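Local coordinates for malonyl coenzyme A-acyl carrier protein transacylase (Helicobacter pylori, PDB 2H1Y), which probably transfers the malonyl group from malonyl-CoA to holo-acyl carrier protein, yielding malonyl-ACP and free CoA, at residues L17-Q22 and I82-L87; I279-G284 and E315-Y320. All blocks are in the same frame, centred on the assembly; numbering follows the deposited sequence.

Interaction 1. Residues L17-Q22 and I82-L87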
ATOM      1  N   LEU A  17       5.363  -9.990   6.066  1.00 44.56           N
ATOM      2  CA  LEU A  17       4.905  -9.702   4.709  1.00 43.49           C
ATOM      3  C   LEU A  17       4.739  -8.199   4.549  1.00 43.06           C
ATOM      4  O   LEU A  17       4.270  -7.524   5.469  1.00 43.11           O
ATOM      5  CB  LEU A  17       3.573 -10.411   4.435  1.00 42.97           C
ATOM      6  CG  LEU A  17       3.497 -11.868   3.969  1.00 42.05           C
ATOM      7  CD1 LEU A  17       4.588 -12.757   4.508  1.00 43.05           C
ATOM      8  CD2 LEU A  17       2.149 -12.460   4.318  1.00 42.85           C
ATOM      9  N   LEU A  18       5.133  -7.674   3.392  1.00 42.20           N
ATOM     10  CA  LEU A  18       4.960  -6.260   3.113  1.00 41.06           C
ATOM     11  C   LEU A  18       4.116  -6.084   1.863  1.00 40.64           C
ATOM     12  O   LEU A  18       4.392  -6.710   0.829  1.00 41.22           O
ATOM     13  CB  LEU A  18       6.318  -5.578   2.949  1.00 40.86           C
ATOM     14  CG  LEU A  18       7.328  -5.633   4.088  1.00 40.39           C
ATOM     15  CD1 LEU A  18       8.665  -5.109   3.611  1.00 39.89           C
ATOM     16  CD2 LEU A  18       6.856  -4.807   5.249  1.00 41.55           C
ATOM     17  N   PHE A  19       3.112  -5.217   1.963  1.00 39.43           N
ATOM     18  CA  PHE A  19       2.180  -4.949   0.883  1.00 38.53           C
ATOM     19  C   PHE A  19       2.265  -3.475   0.412  1.00 39.73           C
ATOM     20  O   PHE A  19       1.915  -2.526   1.162  1.00 39.53           O
ATOM     21  CB  PHE A  19       0.750  -5.326   1.303  1.00 37.24           C
ATOM     22  CG  PHE A  19       0.536  -6.802   1.439  1.00 35.87           C
ATOM     23  CD1 PHE A  19       0.763  -7.441   2.649  1.00 33.78           C
ATOM     24  CD2 PHE A  19       0.145  -7.574   0.333  1.00 35.50           C
ATOM     25  CE1 PHE A  19       0.596  -8.822   2.770  1.00 34.45           C
ATOM     26  CE2 PHE A  19      -0.037  -8.946   0.439  1.00 33.61           C
ATOM     27  CZ  PHE A  19       0.190  -9.582   1.671  1.00 34.62           C
ATOM     28  N   PRO A  20       2.707  -3.271  -0.852  1.00 40.06           N
ATOM     29  CA  PRO A  20       2.940  -1.924  -1.326  1.00 40.43           C
ATOM     30  C   PRO A  20       1.641  -1.253  -1.715  1.00 40.83           C
ATOM     31  O   PRO A  20       0.638  -1.935  -1.918  1.00 40.62           O
ATOM     32  CB  PRO A  20       3.835  -2.135  -2.555  1.00 40.88           C
ATOM     33  CG  PRO A  20       3.579  -3.500  -3.031  1.00 39.24           C
ATOM     34  CD  PRO A  20       2.978  -4.280  -1.889  1.00 39.92           C
ATOM     35  N   GLY A  21       1.686   0.073  -1.797  1.00 41.60           N
ATOM     36  CA  GLY A  21       0.569   0.915  -2.173  1.00 42.62           C
ATOM     37  C   GLY A  21       0.919   1.758  -3.382  1.00 44.07           C
ATOM     38  O   GLY A  21       1.736   1.373  -4.218  1.00 43.75           O
ATOM     39  N   GLN A  22       0.290   2.916  -3.479  1.00 45.82           N
ATOM     40  CA  GLN A  22       0.345   3.721  -4.686  1.00 47.54           C
ATOM     41  C   GLN A  22       1.761   4.248  -4.978  1.00 47.80           C
ATOM     42  O   GLN A  22       2.486   4.626  -4.053  1.00 47.90           O
ATOM     43  CB  GLN A  22      -0.685   4.847  -4.599  1.00 48.14           C
ATOM     44  CG  GLN A  22      -1.338   5.177  -5.940  1.00 52.01           C
ATOM     45  CD  GLN A  22      -2.775   5.655  -5.779  1.00 57.59           C
ATOM     46  OE1 GLN A  22      -3.567   5.096  -4.994  1.00 57.29           O
ATOM     47  NE2 GLN A  22      -3.122   6.709  -6.520  1.00 60.96           N
ATOM     48  N   ILE A  82      -1.764 -12.399  -6.204  1.00 41.92           N
ATOM     49  CA  ILE A  82      -1.159 -13.470  -7.002  1.00 42.53           C
ATOM     50  C   ILE A  82       0.194 -13.894  -6.431  1.00 42.73           C
ATOM     51  O   ILE A  82       0.439 -15.088  -6.217  1.00 42.67           O
ATOM     52  CB  ILE A  82      -1.046 -13.104  -8.517  1.00 42.30           C
ATOM     53  CG1 ILE A  82      -2.441 -12.987  -9.126  1.00 42.77           C
ATOM     54  CG2 ILE A  82      -0.226 -14.140  -9.250  1.00 41.94           C
ATOM     55  CD1 ILE A  82      -2.482 -12.396 -10.497  1.00 43.09           C
ATOM     56  N   ALA A  83       1.054 -12.913  -6.174  1.00 43.34           N
ATOM     57  CA  ALA A  83       2.311 -13.151  -5.462  1.00 44.05           C
ATOM     58  C   ALA A  83       2.094 -14.023  -4.229  1.00 44.62           C
ATOM     59  O   ALA A  83       2.844 -14.980  -4.007  1.00 44.63           O
ATOM     60  CB  ALA A  83       2.952 -11.839  -5.063  1.00 43.85           C
ATOM     61  N   TYR A  84       1.065 -13.699  -3.440  1.00 44.97           N
ATOM     62  CA  TYR A  84       0.782 -14.445  -2.213  1.00 45.78           C
ATOM     63  C   TYR A  84       0.369 -15.915  -2.458  1.00 46.24           C
ATOM     64  O   TYR A  84       0.919 -16.832  -1.833  1.00 46.00           O
ATOM     65  CB  TYR A  84      -0.275 -13.740  -1.371  1.00 45.55           C
ATOM     66  CG  TYR A  84      -0.525 -14.435  -0.048  1.00 45.26           C
ATOM     67  CD1 TYR A  84      -1.302 -15.604   0.024  1.00 45.24           C
ATOM     68  CD2 TYR A  84       0.008 -13.922   1.133  1.00 42.88           C
ATOM     69  CE1 TYR A  84      -1.537 -16.242   1.250  1.00 44.23           C
ATOM     70  CE2 TYR A  84      -0.216 -14.532   2.337  1.00 43.38           C
ATOM     71  CZ  TYR A  84      -0.989 -15.692   2.394  1.00 44.67           C
ATOM     72  OH  TYR A  84      -1.186 -16.289   3.606  1.00 45.27           O
ATOM     73  N   GLN A  85      -0.600 -16.120  -3.350  1.00 46.46           N
ATOM     74  CA  GLN A  85      -1.051 -17.467  -3.745  1.00 47.09           C
ATOM     75  C   GLN A  85       0.062 -18.368  -4.285  1.00 47.09           C
ATOM     76  O   GLN A  85       0.258 -19.492  -3.809  1.00 47.12           O
ATOM     77  CB  GLN A  85      -2.153 -17.361  -4.806  1.00 47.38           C
ATOM     78  CG  GLN A  85      -3.435 -16.677  -4.343  1.00 48.87           C
ATOM     79  CD  GLN A  85      -3.896 -17.136  -2.961  1.00 50.44           C
ATOM     80  OE1 GLN A  85      -4.283 -16.312  -2.137  1.00 52.41           O
ATOM     81  NE2 GLN A  85      -3.844 -18.446  -2.702  1.00 49.17           N
ATOM     82  N   LEU A  86       0.775 -17.871  -5.294  1.00 47.17           N
ATOM     83  CA  LEU A  86       1.906 -18.582  -5.870  1.00 46.73           C
ATOM     84  C   LEU A  86       2.909 -18.968  -4.788  1.00 46.59           C
ATOM     85  O   LEU A  86       3.255 -20.147  -4.648  1.00 46.73           O
ATOM     86  CB  LEU A  86       2.551 -17.736  -6.966  1.00 47.00           C
ATOM     87  CG  LEU A  86       2.142 -17.935  -8.441  1.00 47.03           C
ATOM     88  CD1 LEU A  86       0.836 -18.718  -8.653  1.00 47.62           C
ATOM     89  CD2 LEU A  86       2.127 -16.627  -9.207  1.00 45.87           C
ATOM     90  N   LEU A  87       3.329 -18.000  -3.981  1.00 46.44           N
ATOM     91  CA  LEU A  87       4.293 -18.289  -2.925  1.00 46.64           C
ATOM     92  C   LEU A  87       3.725 -19.264  -1.891  1.00 47.22           C
ATOM     93  O   LEU A  87       4.344 -20.292  -1.640  1.00 47.61           O
ATOM     94  CB  LEU A  87       4.856 -17.006  -2.276  1.00 46.46           C
ATOM     95  CG  LEU A  87       5.887 -17.139  -1.140  1.00 45.92           C
ATOM     96  CD1 LEU A  87       6.964 -18.162  -1.460  1.00 43.66           C
ATOM     97  CD2 LEU A  87       6.517 -15.808  -0.829  1.00 45.57           C
TER

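Interaction 2. Residues I279-G284 and E315-Y320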
ATOM      1  N   ILE A 279      13.487 -11.328   8.333  1.00 46.94           N
ATOM      2  CA  ILE A 279      13.393 -11.061   6.904  1.00 46.04           C
ATOM      3  C   ILE A 279      11.987 -10.633   6.508  1.00 45.64           C
ATOM      4  O   ILE A 279      11.020 -10.960   7.196  1.00 45.31           O
ATOM      5  CB  ILE A 279      13.830 -12.319   6.090  1.00 46.36           C
ATOM      6  CG1 ILE A 279      14.065 -11.969   4.622  1.00 45.22           C
ATOM      7  CG2 ILE A 279      12.846 -13.508   6.294  1.00 45.56           C
ATOM      8  CD1 ILE A 279      15.040 -12.921   3.942  1.00 46.68           C
ATOM      9  N   PHE A 280      11.892  -9.908   5.398  1.00 44.71           N
ATOM     10  CA  PHE A 280      10.635  -9.370   4.923  1.00 44.48           C
ATOM     11  C   PHE A 280      10.381  -9.886   3.520  1.00 44.09           C
ATOM     12  O   PHE A 280      11.323 -10.018   2.741  1.00 43.37           O
ATOM     13  CB  PHE A 280      10.705  -7.841   4.867  1.00 44.94           C
ATOM     14  CG  PHE A 280      10.676  -7.168   6.214  1.00 46.09           C
ATOM     15  CD1 PHE A 280      11.859  -6.841   6.870  1.00 47.35           C
ATOM     16  CD2 PHE A 280       9.456  -6.838   6.823  1.00 46.73           C
ATOM     17  CE1 PHE A 280      11.833  -6.204   8.135  1.00 47.85           C
ATOM     18  CE2 PHE A 280       9.417  -6.204   8.076  1.00 45.62           C
ATOM     19  CZ  PHE A 280      10.610  -5.885   8.731  1.00 45.64           C
ATOM     20  N   PHE A 281       9.119 -10.174   3.190  1.00 43.90           N
ATOM     21  CA  PHE A 281       8.749 -10.443   1.792  1.00 43.67           C
ATOM     22  C   PHE A 281       7.857  -9.324   1.254  1.00 43.41           C
ATOM     23  O   PHE A 281       6.749  -9.117   1.743  1.00 44.59           O
ATOM     24  CB  PHE A 281       8.054 -11.808   1.606  1.00 43.73           C
ATOM     25  CG  PHE A 281       8.847 -12.990   2.073  1.00 44.04           C
ATOM     26  CD1 PHE A 281       8.225 -14.012   2.763  1.00 45.43           C
ATOM     27  CD2 PHE A 281      10.205 -13.093   1.832  1.00 47.12           C
ATOM     28  CE1 PHE A 281       8.932 -15.123   3.202  1.00 45.99           C
ATOM     29  CE2 PHE A 281      10.934 -14.203   2.263  1.00 47.08           C
ATOM     30  CZ  PHE A 281      10.291 -15.222   2.947  1.00 47.09           C
ATOM     31  N   GLU A 282       8.326  -8.587   0.260  1.00 42.78           N
ATOM     32  CA  GLU A 282       7.450  -7.609  -0.376  1.00 42.44           C
ATOM     33  C   GLU A 282       6.618  -8.359  -1.407  1.00 42.79           C
ATOM     34  O   GLU A 282       7.158  -8.767  -2.442  1.00 42.98           O
ATOM     35  CB  GLU A 282       8.230  -6.464  -1.034  1.00 41.71           C
ATOM     36  CG  GLU A 282       7.338  -5.298  -1.439  1.00 41.33           C
ATOM     37  CD  GLU A 282       8.082  -4.019  -1.795  1.00 42.00           C
ATOM     38  OE1 GLU A 282       7.408  -3.003  -2.047  1.00 42.72           O
ATOM     39  OE2 GLU A 282       9.327  -4.007  -1.826  1.00 42.09           O
ATOM     40  N   LEU A 283       5.318  -8.543  -1.127  1.00 42.36           N
ATOM     41  CA  LEU A 283       4.418  -9.255  -2.046  1.00 41.67           C
ATOM     42  C   LEU A 283       3.725  -8.327  -3.011  1.00 42.24           C
ATOM     43  O   LEU A 283       2.955  -7.456  -2.607  1.00 41.90           O
ATOM     44  CB  LEU A 283       3.371 -10.074  -1.302  1.00 41.02           C
ATOM     45  CG  LEU A 283       3.920 -11.078  -0.307  1.00 39.64           C
ATOM     46  CD1 LEU A 283       2.763 -11.793   0.331  1.00 36.54           C
ATOM     47  CD2 LEU A 283       4.862 -12.041  -0.988  1.00 40.09           C
ATOM     48  N   GLY A 284       3.989  -8.525  -4.297  1.00 42.71           N
ATOM     49  CA  GLY A 284       3.399  -7.682  -5.316  1.00 43.77           C
ATOM     50  C   GLY A 284       4.448  -7.017  -6.169  1.00 44.91           C
ATOM     51  O   GLY A 284       5.630  -7.369  -6.110  1.00 45.72           O
ATOM     52  N   GLU A 315      13.252 -20.485  -2.369  1.00 57.08           N
ATOM     53  CA  GLU A 315      14.570 -21.017  -1.958  1.00 57.69           C
ATOM     54  C   GLU A 315      14.850 -20.658  -0.525  1.00 56.91           C
ATOM     55  O   GLU A 315      15.438 -21.440   0.204  1.00 57.18           O
ATOM     56  CB  GLU A 315      15.710 -20.443  -2.796  1.00 57.57           C
ATOM     57  CG  GLU A 315      15.599 -20.683  -4.277  1.00 59.51           C
ATOM     58  CD  GLU A 315      16.786 -20.109  -5.050  1.00 60.07           C
ATOM     59  OE1 GLU A 315      16.567 -19.210  -5.917  1.00 61.55           O
ATOM     60  OE2 GLU A 315      17.929 -20.567  -4.778  1.00 62.26           O
ATOM     61  N   PHE A 316      14.451 -19.459  -0.123  1.00 56.60           N
ATOM     62  CA  PHE A 316      14.778 -19.016   1.214  1.00 56.44           C
ATOM     63  C   PHE A 316      14.062 -19.883   2.242  1.00 56.48           C
ATOM     64  O   PHE A 316      14.667 -20.315   3.234  1.00 55.73           O
ATOM     65  CB  PHE A 316      14.434 -17.546   1.433  1.00 56.13           C
ATOM     66  CG  PHE A 316      14.589 -17.128   2.854  1.00 56.13           C
ATOM     67  CD1 PHE A 316      15.796 -16.637   3.314  1.00 55.69           C
ATOM     68  CD2 PHE A 316      13.549 -17.288   3.755  1.00 56.43           C
ATOM     69  CE1 PHE A 316      15.952 -16.286   4.639  1.00 54.61           C
ATOM     70  CE2 PHE A 316      13.709 -16.935   5.085  1.00 56.38           C
ATOM     71  CZ  PHE A 316      14.914 -16.436   5.522  1.00 54.82           C
ATOM     72  N   LEU A 317      12.774 -20.124   1.990  1.00 56.79           N
ATOM     73  CA  LEU A 317      11.961 -20.969   2.852  1.00 57.39           C
ATOM     74  C   LEU A 317      12.470 -22.409   2.896  1.00 58.37           C
ATOM     75  O   LEU A 317      12.514 -22.991   3.969  1.00 58.17           O
ATOM     76  CB  LEU A 317      10.490 -20.934   2.429  1.00 57.24           C
ATOM     77  CG  LEU A 317       9.691 -19.625   2.472  1.00 56.15           C
ATOM     78  CD1 LEU A 317       8.279 -19.893   2.002  1.00 53.97           C
ATOM     79  CD2 LEU A 317       9.683 -18.960   3.844  1.00 53.09           C
ATOM     80  N   GLU A 318      12.863 -22.972   1.748  1.00 59.61           N
ATOM     81  CA  GLU A 318      13.426 -24.332   1.710  1.00 61.76           C
ATOM     82  C   GLU A 318      14.662 -24.434   2.597  1.00 62.52           C
ATOM     83  O   GLU A 318      14.854 -25.428   3.298  1.00 62.92           O
ATOM     84  CB  GLU A 318      13.809 -24.789   0.288  1.00 61.88           C
ATOM     85  CG  GLU A 318      12.696 -24.753  -0.756  1.00 64.22           C
ATOM     86  CD  GLU A 318      11.877 -26.048  -0.862  1.00 66.80           C
ATOM     87  OE1 GLU A 318      11.734 -26.787   0.149  1.00 65.60           O
ATOM     88  OE2 GLU A 318      11.352 -26.300  -1.982  1.00 66.98           O
ATOM     89  N   GLU A 319      15.507 -23.412   2.562  1.00 63.41           N
ATOM     90  CA  GLU A 319      16.703 -23.435   3.390  1.00 64.29           C
ATOM     91  C   GLU A 319      16.493 -23.057   4.856  1.00 64.71           C
ATOM     92  O   GLU A 319      16.901 -23.811   5.748  1.00 65.12           O
ATOM     93  CB  GLU A 319      17.802 -22.584   2.781  1.00 64.36           C
ATOM     94  CG  GLU A 319      19.140 -22.856   3.418  1.00 65.39           C
ATOM     95  CD  GLU A 319      20.243 -22.067   2.770  1.00 66.57           C
ATOM     96  OE1 GLU A 319      20.014 -21.584   1.632  1.00 65.88           O
ATOM     97  OE2 GLU A 319      21.323 -21.935   3.405  1.00 65.70           O
ATOM     98  N   TYR A 320      15.869 -21.905   5.118  1.00 64.82           N
ATOM     99  CA  TYR A 320      15.828 -21.375   6.490  1.00 64.98           C
ATOM    100  C   TYR A 320      14.512 -21.610   7.231  1.00 65.14           C
ATOM    101  O   TYR A 320      14.364 -21.190   8.390  1.00 65.00           O
ATOM    102  CB  TYR A 320      16.203 -19.898   6.489  1.00 64.97           C
ATOM    103  CG  TYR A 320      17.514 -19.641   5.787  1.00 65.07           C
ATOM    104  CD1 TYR A 320      17.554 -19.414   4.418  1.00 64.23           C
ATOM    105  CD2 TYR A 320      18.717 -19.642   6.493  1.00 64.97           C
ATOM    106  CE1 TYR A 320      18.742 -19.186   3.773  1.00 64.90           C
ATOM    107  CE2 TYR A 320      19.920 -19.414   5.848  1.00 64.44           C
ATOM    108  CZ  TYR A 320      19.924 -19.190   4.489  1.00 64.70           C
ATOM    109  OH  TYR A 320      21.111 -18.965   3.833  1.00 65.45           O
TER

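Interaction 1. Residues L17-Q22 and I82-L87
The Tyr84 ring is met from segment 17-22 at its edge: the CD2 methyl of Leu17 lies close to the ring plane and reaches Tyr84 CE2 at 3.7 Å, with Tyr84 CD2 only a little farther from the same methyl at 4.1 Å. Phe19 offers an edge of its own, since Tyr84 CD2 lies near the plane of its ring. That second approach is looser, 4.4 Å from Phe19 CZ to Tyr84 CD2. The tyrosine can reach both residues because its CG stands anti to the backbone N (chi1 -176°), which carries the ring off the helix toward the sheet. The leucine and tyrosine side chains cross at about a right angle, and on the leucine side CD2 makes the contact. All three residues are buried and the contact is wholly apolar; it is also small, with 94 Å² buried in all. Leu283 of the adjoining strand touches Leu17, Phe19 and Tyr84, and Leu113 of helix 105-116 touches both aromatic side chains. Farther along, Gln22 hydrogen-bonds through its amide to Ser69 and Gln73, tying the loop after the strand to the beginning of the helix that carries Tyr84. This is a worked example of the helix-on-sheet packing of an alpha/beta domain: residues from one face of an inner, parallel strand, here in the core sheet of the FabD acyltransferase fold, meet an aromatic side chain from a flanking helix.

Interaction 2. Residues I279-G284 and E315-Y320
Phe316 lays one face of its ring against Ile279, whose CD1 makes a CH-pi contact, 3.9 Å from the centroid of the Phe316 ring and 24° off its normal. The other branch of the isoleucine also touches: Ile279 CG2 is 3.7 Å from Phe316 CZ. With CG1 anti to the backbone N (chi1 -166°), CD1 sits over the face, while CG2 reaches the CE2-CZ rim. Tyr320, one turn further along the helix, has its CB over the opposite face, toward the rim, so that both faces have a neighbour. Phe281 arrives differently, edge first: its CZ is 3.9 Å from Phe316 CD2, which lies in the plane of the Phe281 ring. Leu317 CD2 meets that same edge, 3.9 Å from Phe281 CZ. Strand and helix run roughly antiparallel, at 154°, with their axes 11.9 Å apart at closest, a gap that these side chains bridge. Ile302 of the edge strand 301-304 touches both Ile279 and Phe281, while the Tyr15 ring of strand 15-19 meets the Phe281 ring. Leu317 also touches Leu87, so the C-terminal helix 307-320 packs beside the sheet and meets the last turns of helix 69-90.

Overall arrangement
From the N terminus, strand 15-19 comes first, and interaction 1 closes a mostly helical excursion of 59 residues when helix 69-90 returns to it. The chain then forms further strands of this sheet and the separate four-stranded antiparallel sheet before strand 279-283 enters; interaction 2 closes a shorter span of 30 residues, through strand 301-304 to the C-terminal helix. The two closures therefore follow in series, neither nested nor crossed, yet their centres lie about 12 Å apart. Their strands are parallel neighbours, with probable hydrogen bonds between Leu18 N and Phe281 O and between Leu283 N and Leu18 O. Interaction 1 sets helix 69-90, and interaction 2 the C-terminal helix, against neighbouring strands of one sheet.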